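Local structure of endoglucanase (Ruminococcus champanellensis, 6WQV) at residues A[26-31]-A[286-291]; A[117-122]-A[319-324]; A[161-166]-A[239-244]. The protein hydrolyses beta-glucan chains as a family 5 (subfamily 4) endoglucanase of broad specificity, probably acting within cellulose and related plant polysaccharides. All coordinates share one frame; numbering follows the deposited sequence.

Interaction 1. Residues A[26-31]-A[286-291]; sequences GWNLGN and IGQFGA. Unlike the reference sequence in segment 286-291: Q288 (reference Glu). With GLC (alpha-D-glucopyranose), chain E; BGC (beta-D-glucopyranose), chain B.
At the floor of the sugar-binding cleft, inside the beta/alpha barrel of this GH5 enzyme, N28 of strand 26-29 reaches G287 and Q288 of strand 284-289. Strand 318-322 lies between these two strands, so the side chain of N28 has to bridge the gap through the barrel interior. N28 ND2 donates to G287 O at 3.0 Å. The bond is nearly straight, at 174°, and lies in both the amide plane of N28 and the carbonyl plane of G287. The same nitrogen also serves W320 O, while N28 OD1 accepts from R75. N28 ND2 also packs against Q288 CG at 3.8 Å.

Q288 replaces the glutamate of the reference sequence. In GH5 enzymes the nucleophilic glutamate stands at the end of this seventh strand, so the position is consistent with that role. Beyond CG the chain is extended (chi2 -176°) and carries the amide up to the GLC unit. Q288 OE1 accepts from GLC O2 at 2.7 Å and also from R75. Q288 NE2 is bonded to Y243 OH. Further along, N31 ND2 donates to BGC O3 at 2.9 Å. Both polar atoms of the buried N28 amide are thus satisfied. R75 bonds to N28 OD1 and Q288 OE1 together, which should limit how far either amide can turn.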
loop_
_atom_site.group_PDB
_atom_site.type_symbol
_atom_site.label_atom_id
_atom_site.label_comp_id
_atom_site.label_asym_id
_atom_site.label_seq_id
_atom_site.Cartn_x
_atom_site.Cartn_y
_atom_site.Cartn_z
ATOM N N GLY A 26 -10.489 -1.868 3.121
ATOM C CA GLY A 26 -9.387 -1.269 3.840
ATOM C C GLY A 26 -9.242 0.235 3.610
ATOM O O GLY A 26 -9.830 0.810 2.687
ATOM N N TRP A 27 -8.395 0.844 4.440
ATOM C CA TRP A 27 -8.153 2.284 4.469
ATOM C C TRP A 27 -6.669 2.521 4.684
ATOM O O TRP A 27 -6.046 1.876 5.540
ATOM C CB TRP A 27 -8.959 2.879 5.626
ATOM C CG TRP A 27 -8.943 4.358 5.843
ATOM C CD1 TRP A 27 -9.801 5.274 5.301
ATOM C CD2 TRP A 27 -8.078 5.083 6.724
ATOM N NE1 TRP A 27 -9.520 6.535 5.795
ATOM C CE2 TRP A 27 -8.461 6.442 6.657
ATOM C CE3 TRP A 27 -7.008 4.725 7.555
ATOM C CZ2 TRP A 27 -7.803 7.438 7.388
ATOM C CZ3 TRP A 27 -6.365 5.717 8.291
ATOM C CH2 TRP A 27 -6.770 7.058 8.199
ATOM N N ASN A 28 -6.099 3.422 3.874
ATOM C CA ASN A 28 -4.695 3.811 3.989
ATOM C C ASN A 28 -4.573 5.056 4.861
ATOM O O ASN A 28 -5.278 6.045 4.634
ATOM C CB ASN A 28 -4.094 4.208 2.630
ATOM C CG ASN A 28 -3.660 3.036 1.776
ATOM O OD1 ASN A 28 -2.550 2.520 1.913
ATOM N ND2 ASN A 28 -4.519 2.643 0.855
ATOM N N LEU A 29 -3.621 5.025 5.798
ATOM C CA LEU A 29 -3.184 6.208 6.552
ATOM C C LEU A 29 -2.193 7.004 5.697
ATOM O O LEU A 29 -0.976 7.002 5.918
ATOM C CB LEU A 29 -2.546 5.760 7.859
ATOM C CG LEU A 29 -2.127 6.839 8.860
ATOM C CD1 LEU A 29 -3.331 7.511 9.500
ATOM C CD2 LEU A 29 -1.217 6.280 9.931
ATOM N N GLY A 30 -2.734 7.682 4.693
ATOM C CA GLY A 30 -1.891 8.301 3.686
ATOM C C GLY A 30 -1.306 9.643 4.087
ATOM O O GLY A 30 -1.845 10.386 4.913
ATOM N N ASN A 31 -0.170 9.975 3.454
ATOM C CA ASN A 31 0.541 11.246 3.647
ATOM C C ASN A 31 0.913 11.503 5.116
ATOM O O ASN A 31 0.940 12.650 5.578
ATOM C CB ASN A 31 -0.242 12.434 3.070
ATOM C CG ASN A 31 -0.082 12.585 1.573
ATOM O OD1 ASN A 31 0.474 11.707 0.911
ATOM N ND2 ASN A 31 -0.561 13.695 1.034
ATOM N N ILE A 286 -6.101 -4.829 -4.267
ATOM C CA ILE A 286 -5.954 -3.440 -4.714
ATOM C C ILE A 286 -5.596 -2.638 -3.468
ATOM O O ILE A 286 -6.454 -2.219 -2.687
ATOM C CB ILE A 286 -7.194 -2.924 -5.446
ATOM C CG1 ILE A 286 -7.346 -3.674 -6.773
ATOM C CG2 ILE A 286 -7.082 -1.415 -5.682
ATOM C CD1 ILE A 286 -8.690 -3.524 -7.434
ATOM N N GLY A 287 -4.286 -2.447 -3.261
ATOM C CA GLY A 287 -3.797 -1.835 -2.040
ATOM C C GLY A 287 -3.958 -0.340 -1.982
ATOM O O GLY A 287 -3.855 0.233 -0.890
ATOM N N GLN A 288 -4.208 0.297 -3.129
ATOM C CA GLN A 288 -4.631 1.690 -3.175
ATOM C C GLN A 288 -5.588 1.894 -4.337
ATOM O O GLN A 288 -5.302 1.465 -5.460
ATOM C CB GLN A 288 -3.454 2.642 -3.389
ATOM C CG GLN A 288 -2.399 2.644 -2.307
ATOM C CD GLN A 288 -1.313 3.696 -2.539
ATOM O OE1 GLN A 288 -0.194 3.562 -2.057
ATOM N NE2 GLN A 288 -1.648 4.747 -3.276
ATOM N N PHE A 289 -6.700 2.577 -4.068
ATOM C CA PHE A 289 -7.573 3.146 -5.092
ATOM C C PHE A 289 -8.200 4.393 -4.468
ATOM O O PHE A 289 -8.146 4.601 -3.250
ATOM C CB PHE A 289 -8.646 2.141 -5.578
ATOM C CG PHE A 289 -9.830 2.050 -4.671
ATOM C CD1 PHE A 289 -9.693 1.494 -3.418
ATOM C CD2 PHE A 289 -11.072 2.550 -5.044
ATOM C CE1 PHE A 289 -10.756 1.438 -2.557
ATOM C CE2 PHE A 289 -12.145 2.489 -4.178
ATOM C CZ PHE A 289 -11.984 1.933 -2.938
ATOM N N GLY A 290 -8.811 5.212 -5.311
ATOM C CA GLY A 290 -9.502 6.407 -4.853
ATOM C C GLY A 290 -9.882 7.231 -6.057
ATOM O O GLY A 290 -9.483 6.940 -7.185
ATOM N N ALA A 291 -10.694 8.253 -5.807
ATOM C CA ALA A 291 -11.065 9.223 -6.832
ATOM C C ALA A 291 -10.986 10.605 -6.199
ATOM O O ALA A 291 -11.574 10.839 -5.140
ATOM C CB ALA A 291 -12.475 8.979 -7.385
HETATM C C1 GLC E . 0.594 5.981 -5.375
HETATM C C2 GLC E . 1.329 6.283 -4.083
HETATM C C3 GLC E . 0.762 7.248 -3.132
HETATM C C4 GLC E . 0.247 8.469 -3.857
HETATM C C5 GLC E . -0.840 7.991 -4.791
HETATM C C6 GLC E . -1.640 9.100 -5.454
HETATM O O1 GLC E . -0.280 4.929 -5.361
HETATM O O2 GLC E . 1.626 4.999 -3.455
HETATM O O3 GLC E . 1.849 7.631 -2.209
HETATM O O4 GLC E . -0.235 9.415 -2.897
HETATM O O5 GLC E . -0.218 7.177 -5.864
HETATM O O6 GLC E . -0.858 9.864 -6.264
HETATM C C2 BGC B . -0.615 11.704 -2.443
HETATM C C3 BGC B . -0.092 13.083 -2.688
HETATM C C4 BGC B . 1.386 13.194 -2.417
HETATM C C5 BGC B . 2.168 12.162 -3.200
HETATM C C6 BGC B . 3.627 12.082 -2.882
HETATM C C1 BGC B . 0.166 10.663 -3.233
HETATM O O2 BGC B . -2.017 11.622 -2.797
HETATM O O3 BGC B . -0.829 14.022 -1.826
HETATM O O4 BGC B . 1.884 14.504 -2.883
HETATM O O5 BGC B . 1.615 10.808 -2.913
HETATM O O6 BGC B . 4.279 11.220 -3.821
#

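Interaction 2. Residues A[117-122]-A[319-324]; sequences NIHHEN and IWWDNN. With GLC (alpha-D-glucopyranose), chain E; BGC (beta-D-glucopyranose), chain B.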
loop_
_atom_site.group_PDB
_atom_site.type_symbol
_atom_site.label_atom_id
_atom_site.label_comp_id
_atom_site.label_asym_id
_atom_site.label_seq_id
_atom_site.Cartn_x
_atom_site.Cartn_y
_atom_site.Cartn_z
ATOM N N ASN A 117 4.510 -1.369 5.181
ATOM C CA ASN A 117 5.367 -1.405 3.992
ATOM C C ASN A 117 6.613 -0.538 4.170
ATOM O O ASN A 117 6.888 0.003 5.243
ATOM C CB ASN A 117 4.582 -1.021 2.727
ATOM C CG ASN A 117 4.389 0.483 2.565
ATOM O OD1 ASN A 117 4.895 1.285 3.343
ATOM N ND2 ASN A 117 3.649 0.868 1.521
ATOM N N ILE A 118 7.411 -0.476 3.096
ATOM C CA ILE A 118 8.305 0.643 2.815
ATOM C C ILE A 118 7.701 1.394 1.631
ATOM O O ILE A 118 7.154 0.771 0.710
ATOM C CB ILE A 118 9.770 0.227 2.569
ATOM C CG1 ILE A 118 9.988 -0.440 1.209
ATOM C CG2 ILE A 118 10.267 -0.716 3.666
ATOM C CD1 ILE A 118 11.442 -0.873 0.975
ATOM N N HIS A 119 7.749 2.732 1.671
ATOM C CA HIS A 119 6.908 3.521 0.781
ATOM C C HIS A 119 7.760 4.377 -0.144
ATOM O O HIS A 119 8.202 3.892 -1.195
ATOM C CB HIS A 119 5.829 4.274 1.575
ATOM C CG HIS A 119 4.630 4.643 0.759
ATOM N ND1 HIS A 119 3.604 3.754 0.503
ATOM C CD2 HIS A 119 4.293 5.797 0.138
ATOM C CE1 HIS A 119 2.687 4.352 -0.234
ATOM N NE2 HIS A 119 3.080 5.593 -0.467
ATOM N N HIS A 120 7.971 5.657 0.157
ATOM C CA HIS A 120 8.678 6.543 -0.769
ATOM C C HIS A 120 10.193 6.410 -0.589
ATOM O O HIS A 120 10.879 7.303 -0.084
ATOM C CB HIS A 120 8.244 7.989 -0.580
ATOM C CG HIS A 120 6.819 8.265 -0.942
ATOM N ND1 HIS A 120 6.245 7.828 -2.115
ATOM C CD2 HIS A 120 5.862 8.981 -0.298
ATOM C CE1 HIS A 120 4.992 8.243 -2.176
ATOM N NE2 HIS A 120 4.735 8.948 -1.084
ATOM N N GLU A 121 10.718 5.277 -1.060
ATOM C CA GLU A 121 12.132 4.942 -0.965
ATOM C C GLU A 121 12.862 5.133 -2.287
ATOM O O GLU A 121 14.027 4.749 -2.404
ATOM C CB GLU A 121 12.289 3.485 -0.527
ATOM C CG GLU A 121 11.607 3.151 0.795
ATOM C CD GLU A 121 12.155 3.936 1.983
ATOM O OE1 GLU A 121 13.375 3.997 2.216
ATOM O OE2 GLU A 121 11.329 4.499 2.727
ATOM N N ASN A 122 12.210 5.719 -3.288
ATOM C CA ASN A 122 12.741 5.695 -4.645
ATOM C C ASN A 122 14.049 6.461 -4.814
ATOM O O ASN A 122 14.705 6.284 -5.848
ATOM C CB ASN A 122 11.670 6.228 -5.598
ATOM C CG ASN A 122 10.286 5.673 -5.289
ATOM O OD1 ASN A 122 9.426 6.378 -4.760
ATOM N ND2 ASN A 122 10.068 4.407 -5.616
ATOM N N ILE A 319 -8.512 -1.100 -0.946
ATOM C CA ILE A 319 -8.034 -0.256 0.154
ATOM C C ILE A 319 -7.998 1.197 -0.320
ATOM O O ILE A 319 -7.185 1.560 -1.175
ATOM C CB ILE A 319 -6.654 -0.704 0.671
ATOM C CG1 ILE A 319 -6.639 -2.207 0.949
ATOM C CG2 ILE A 319 -6.287 0.071 1.929
ATOM C CD1 ILE A 319 -5.369 -2.708 1.652
ATOM N N TRP A 320 -8.854 2.035 0.272
ATOM C CA TRP A 320 -8.955 3.439 -0.121
ATOM C C TRP A 320 -7.700 4.204 0.298
ATOM O O TRP A 320 -7.188 4.020 1.404
ATOM C CB TRP A 320 -10.201 4.084 0.535
ATOM C CG TRP A 320 -10.340 5.558 0.203
ATOM C CD1 TRP A 320 -9.734 6.609 0.834
ATOM C CD2 TRP A 320 -11.105 6.125 -0.867
ATOM N NE1 TRP A 320 -10.065 7.793 0.214
ATOM C CE2 TRP A 320 -10.918 7.526 -0.821
ATOM C CE3 TRP A 320 -11.936 5.587 -1.847
ATOM C CZ2 TRP A 320 -11.525 8.383 -1.732
ATOM C CZ3 TRP A 320 -12.542 6.437 -2.743
ATOM C CH2 TRP A 320 -12.334 7.823 -2.679
ATOM N N TRP A 321 -7.223 5.098 -0.567
ATOM C CA TRP A 321 -6.093 5.969 -0.252
ATOM C C TRP A 321 -6.619 7.267 0.363
ATOM O O TRP A 321 -7.200 8.091 -0.344
ATOM C CB TRP A 321 -5.281 6.271 -1.510
ATOM C CG TRP A 321 -4.165 7.223 -1.266
ATOM C CD1 TRP A 321 -4.097 8.536 -1.633
ATOM C CD2 TRP A 321 -2.941 6.938 -0.587
ATOM N NE1 TRP A 321 -2.912 9.088 -1.217
ATOM C CE2 TRP A 321 -2.177 8.126 -0.574
ATOM C CE3 TRP A 321 -2.408 5.793 0.013
ATOM C CZ2 TRP A 321 -0.928 8.196 0.019
ATOM C CZ3 TRP A 321 -1.163 5.863 0.597
ATOM C CH2 TRP A 321 -0.427 7.055 0.593
ATOM N N ASP A 322 -6.418 7.459 1.674
ATOM C CA ASP A 322 -6.942 8.632 2.385
ATOM C C ASP A 322 -5.773 9.512 2.825
ATOM O O ASP A 322 -5.081 9.204 3.803
ATOM C CB ASP A 322 -7.791 8.219 3.590
ATOM C CG ASP A 322 -8.626 9.361 4.128
ATOM O OD1 ASP A 322 -8.203 10.520 3.970
ATOM O OD2 ASP A 322 -9.691 9.086 4.724
ATOM N N ASN A 323 -5.567 10.625 2.121
ATOM C CA ASN A 323 -4.499 11.549 2.464
ATOM C C ASN A 323 -4.985 12.770 3.233
ATOM O O ASN A 323 -4.243 13.749 3.355
ATOM C CB ASN A 323 -3.710 11.982 1.221
ATOM C CG ASN A 323 -4.521 12.827 0.270
ATOM O OD1 ASN A 323 -5.722 13.054 0.467
ATOM N ND2 ASN A 323 -3.865 13.315 -0.777
ATOM N N ASN A 324 -6.213 12.739 3.756
ATOM C CA ASN A 324 -6.707 13.779 4.657
ATOM C C ASN A 324 -6.757 15.157 3.990
ATOM O O ASN A 324 -6.686 16.177 4.668
ATOM C CB ASN A 324 -5.881 13.824 5.952
ATOM C CG ASN A 324 -6.542 14.630 7.051
ATOM O OD1 ASN A 324 -7.733 14.485 7.297
ATOM N ND2 ASN A 324 -5.765 15.474 7.717
HETATM C C1 GLC E . 0.594 5.981 -5.375
HETATM C C2 GLC E . 1.329 6.283 -4.083
HETATM C C3 GLC E . 0.762 7.248 -3.132
HETATM C C4 GLC E . 0.247 8.469 -3.857
HETATM C C5 GLC E . -0.840 7.991 -4.791
HETATM C C6 GLC E . -1.640 9.100 -5.454
HETATM O O1 GLC E . -0.280 4.929 -5.361
HETATM O O2 GLC E . 1.626 4.999 -3.455
HETATM O O3 GLC E . 1.849 7.631 -2.209
HETATM O O4 GLC E . -0.235 9.415 -2.897
HETATM O O5 GLC E . -0.218 7.177 -5.864
HETATM O O6 GLC E . -0.858 9.864 -6.264
HETATM C C2 BGC B . -0.615 11.704 -2.443
HETATM C C3 BGC B . -0.092 13.083 -2.688
HETATM C C4 BGC B . 1.386 13.194 -2.417
HETATM C C5 BGC B . 2.168 12.162 -3.200
HETATM C C6 BGC B . 3.627 12.082 -2.882
HETATM C C1 BGC B . 0.166 10.663 -3.233
HETATM O O2 BGC B . -2.017 11.622 -2.797
HETATM O O3 BGC B . -0.829 14.022 -1.826
HETATM O O4 BGC B . 1.884 14.504 -2.883
HETATM O O5 BGC B . 1.615 10.808 -2.913
HETATM O O6 BGC B . 4.279 11.220 -3.821
#
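The backbones stay far apart here, with the CA atoms of H119 and W321 13.3 Å from each other, and only the rings of these two side chains meet inside the barrel mouth. Segment 319-324 ends a strand, while 117-122 is the loop that leaves strand 113-117. H119 NE2 comes to 3.9 Å from W321 CH2. The two ring planes are almost parallel, 4° apart, but slid so far that they barely overlap.

W321 has CG anti to the backbone N (chi1 176°), which sends the indole inward under the sugar. One face of it carries the GLC unit, with GLC C3 3.7 Å above the plane and offset toward the rim. At the edge, W321 NE1 donates to BGC O2 at 3.1 Å. H119 is fixed from behind, where N117 ND2 donates in the ring plane to H119 ND1 at 3.1 Å. Its other nitrogen, H119 NE2, shares a nearly straight hydrogen bond of 3.0 Å with GLC O3 (171°). H119 CD2 stands over the centre of one face of the H120 ring.

N323 ND2 reaches BGC O3 at 3.3 Å and makes a weak bond to BGC O2. Next to it, D322 OD1 accepts from N324 N, forming an Asx turn, and D322 OD2 takes W27 NE1. Putting an alanine at W321 would probably strip the GLC ring of its aromatic platform and leave BGC O2 without its indole donor.

An aromatic face under one sugar, with polar groups gripping its hydroxyls from the rim, is the usual carbohydrate platform of a glycoside hydrolase cleft.

Interaction 3. Residues A[161-166]-A[239-244]; sequences GMNQPR and DIHSYS. Unlike the reference sequence in segment 161-166: Q164 (reference Glu). With GLC (alpha-D-glucopyranose), chain E.
One water is held between N163 and H241, donating to N163 O at 2.7 Å and hydrogen-bonded to H241 NE2 at 2.9 Å. It joins the loop after strand 157-160 to strand 236-241 beneath the sugar. The loop carries N163-Q164-P165, the Asn-Glu-Pro motif of GH5 barrels, with glutamine in place of the reference glutamate. That glutamate is the general acid/base in the family, and the place of Q164 is consistent with this.

With CG anti to the backbone N (chi1 -180°), N163 brings its amide within reach of both the sugar and H241. N163 ND2 donates to GLC O2 at 2.9 Å (165°). N163 OD1 accepts from R75 and also meets the edge of the H241 ring in its plane, 3.0 Å from H241 CE1.

Q164 crosses the side chain of H241 obliquely, their planes 23° apart, with Q164 NE2 3.4 Å from H241 ND1 at an angle too poor for a hydrogen bond. Q164 OE1 comes 3.0 Å from GLC C1, so the amide stands close to the anomeric carbon. H241 ND1 shares a hydrogen bond of 2.9 Å with GLC O1. The imidazole is therefore held at both nitrogens, by sugar and by water. Y243 borders the same sugar, with its OH close to GLC C5. R166 forms a salt bridge with E173, and R166 NH1 donates to Q164 O at 2.9 Å.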
loop_
_atom_site.group_PDB
_atom_site.type_symbol
_atom_site.label_atom_id
_atom_site.label_comp_id
_atom_site.label_asym_id
_atom_site.label_seq_id
_atom_site.Cartn_x
_atom_site.Cartn_y
_atom_site.Cartn_z
ATOM N N GLY A 161 6.619 -5.525 0.768
ATOM C CA GLY A 161 8.058 -5.306 0.656
ATOM C C GLY A 161 8.475 -3.993 0.017
ATOM O O GLY A 161 9.549 -3.466 0.330
ATOM N N MET A 162 7.664 -3.471 -0.905
ATOM C CA MET A 162 7.934 -2.223 -1.601
ATOM C C MET A 162 6.589 -1.636 -1.997
ATOM O O MET A 162 5.560 -2.316 -1.949
ATOM C CB MET A 162 8.751 -2.436 -2.880
ATOM C CG MET A 162 10.133 -3.001 -2.664
ATOM S SD MET A 162 10.996 -3.221 -4.217
ATOM C CE MET A 162 10.226 -4.708 -4.833
ATOM N N ASN A 163 6.603 -0.377 -2.427
ATOM C CA ASN A 163 5.372 0.300 -2.823
ATOM C C ASN A 163 5.208 0.365 -4.336
ATOM O O ASN A 163 4.433 -0.408 -4.907
ATOM C CB ASN A 163 5.320 1.697 -2.214
ATOM C CG ASN A 163 4.061 2.448 -2.577
ATOM O OD1 ASN A 163 2.963 1.902 -2.494
ATOM N ND2 ASN A 163 4.221 3.698 -3.001
ATOM N N GLN A 164 5.915 1.289 -4.980
ATOM C CA GLN A 164 5.813 1.506 -6.424
ATOM C C GLN A 164 7.202 1.609 -7.037
ATOM O O GLN A 164 7.580 2.649 -7.581
ATOM C CB GLN A 164 5.009 2.769 -6.725
ATOM C CG GLN A 164 3.539 2.613 -6.520
ATOM C CD GLN A 164 2.763 3.771 -7.090
ATOM O OE1 GLN A 164 3.065 4.934 -6.815
ATOM N NE2 GLN A 164 1.771 3.465 -7.921
ATOM N N PRO A 165 7.994 0.538 -6.962
ATOM C CA PRO A 165 9.338 0.585 -7.556
ATOM C C PRO A 165 9.257 0.889 -9.045
ATOM O O PRO A 165 8.443 0.312 -9.771
ATOM C CB PRO A 165 9.885 -0.821 -7.289
ATOM C CG PRO A 165 8.655 -1.689 -7.209
ATOM C CD PRO A 165 7.628 -0.813 -6.512
ATOM N N ARG A 166 10.101 1.811 -9.500
ATOM C CA ARG A 166 9.954 2.326 -10.854
ATOM C C ARG A 166 11.192 3.125 -11.238
ATOM O O ARG A 166 12.075 3.380 -10.416
ATOM C CB ARG A 166 8.704 3.202 -10.950
ATOM C CG ARG A 166 8.838 4.509 -10.178
ATOM C CD ARG A 166 7.506 5.203 -10.027
ATOM N NE ARG A 166 7.609 6.482 -9.328
ATOM C CZ ARG A 166 7.542 6.621 -8.009
ATOM N NH1 ARG A 166 7.386 5.562 -7.232
ATOM N NH2 ARG A 166 7.630 7.830 -7.464
ATOM N N ASP A 239 0.204 -6.741 -4.913
ATOM C CA ASP A 239 -0.465 -5.460 -4.706
ATOM C C ASP A 239 -0.486 -4.684 -6.017
ATOM O O ASP A 239 0.569 -4.378 -6.589
ATOM C CB ASP A 239 0.211 -4.617 -3.622
ATOM C CG ASP A 239 -0.572 -3.335 -3.289
ATOM O OD1 ASP A 239 -1.556 -3.015 -3.990
ATOM O OD2 ASP A 239 -0.196 -2.642 -2.322
ATOM N N ILE A 240 -1.688 -4.365 -6.485
ATOM C CA ILE A 240 -1.908 -3.491 -7.622
ATOM C C ILE A 240 -2.596 -2.231 -7.107
ATOM O O ILE A 240 -3.599 -2.323 -6.388
ATOM C CB ILE A 240 -2.784 -4.178 -8.681
ATOM C CG1 ILE A 240 -2.094 -5.426 -9.259
ATOM C CG2 ILE A 240 -3.170 -3.182 -9.763
ATOM C CD1 ILE A 240 -0.738 -5.187 -9.909
ATOM N N HIS A 241 -2.069 -1.063 -7.464
ATOM C CA HIS A 241 -2.796 0.188 -7.261
ATOM C C HIS A 241 -3.573 0.478 -8.541
ATOM O O HIS A 241 -3.043 0.340 -9.652
ATOM C CB HIS A 241 -1.846 1.350 -6.959
ATOM C CG HIS A 241 -0.929 1.108 -5.796
ATOM N ND1 HIS A 241 -0.033 2.060 -5.352
ATOM C CD2 HIS A 241 -0.743 0.025 -5.010
ATOM C CE1 HIS A 241 0.664 1.568 -4.344
ATOM N NE2 HIS A 241 0.252 0.336 -4.114
ATOM N N SER A 242 -4.846 0.858 -8.401
ATOM C CA SER A 242 -5.691 1.042 -9.581
ATOM C C SER A 242 -6.632 2.230 -9.392
ATOM O O SER A 242 -7.802 2.082 -9.028
ATOM C CB SER A 242 -6.434 -0.251 -9.948
ATOM O OG SER A 242 -7.020 -0.170 -11.235
ATOM N N TYR A 243 -6.110 3.422 -9.670
ATOM C CA TYR A 243 -6.897 4.654 -9.628
ATOM C C TYR A 243 -7.556 4.805 -10.991
ATOM O O TYR A 243 -7.085 5.529 -11.871
ATOM C CB TYR A 243 -5.999 5.841 -9.321
ATOM C CG TYR A 243 -5.410 5.877 -7.939
ATOM C CD1 TYR A 243 -4.276 5.149 -7.620
ATOM C CD2 TYR A 243 -5.958 6.688 -6.959
ATOM C CE1 TYR A 243 -3.712 5.212 -6.353
ATOM C CE2 TYR A 243 -5.404 6.759 -5.695
ATOM C CZ TYR A 243 -4.292 6.013 -5.391
ATOM O OH TYR A 243 -3.750 6.090 -4.132
ATOM N N SER A 244 -8.677 4.106 -11.162
ATOM C CA SER A 244 -9.267 3.897 -12.467
ATOM C C SER A 244 -10.726 4.329 -12.467
ATOM O O SER A 244 -11.450 4.069 -11.494
ATOM C CB SER A 244 -9.189 2.407 -12.825
ATOM O OG SER A 244 -7.870 1.909 -12.650
HETATM C C1 GLC E . 0.594 5.981 -5.375
HETATM C C2 GLC E . 1.329 6.283 -4.083
HETATM C C3 GLC E . 0.762 7.248 -3.132
HETATM C C4 GLC E . 0.247 8.469 -3.857
HETATM C C5 GLC E . -0.840 7.991 -4.791
HETATM C C6 GLC E . -1.640 9.100 -5.454
HETATM O O1 GLC E . -0.280 4.929 -5.361
HETATM O O2 GLC E . 1.626 4.999 -3.455
HETATM O O3 GLC E . 1.849 7.631 -2.209
HETATM O O4 GLC E . -0.235 9.415 -2.897
HETATM O O5 GLC E . -0.218 7.177 -5.864
HETATM O O6 GLC E . -0.858 9.864 -6.264
HETATM O O HOH W 1 2.365 -1.484 -3.462
#

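Overall arrangement
From the N terminus, the chain first passes 26-31, then 117-122 and 161-166, on or just after the first, third and fourth barrel strands. Interaction 3 closes first, when 239-244 at the sixth strand comes back to 161-166. Interaction 1 closes at the seventh strand and interaction 2 at the eighth. Interaction 3 therefore lies within the spans of both others, while interactions 1 and 2 cross. They also touch directly: N28 N meets W320 O along neighbouring strands. Interaction 1 meets interaction 3 through G287 and D239. Together they tie six of the eight strand ends round one cleft, and all three contacts reach the same GLC unit.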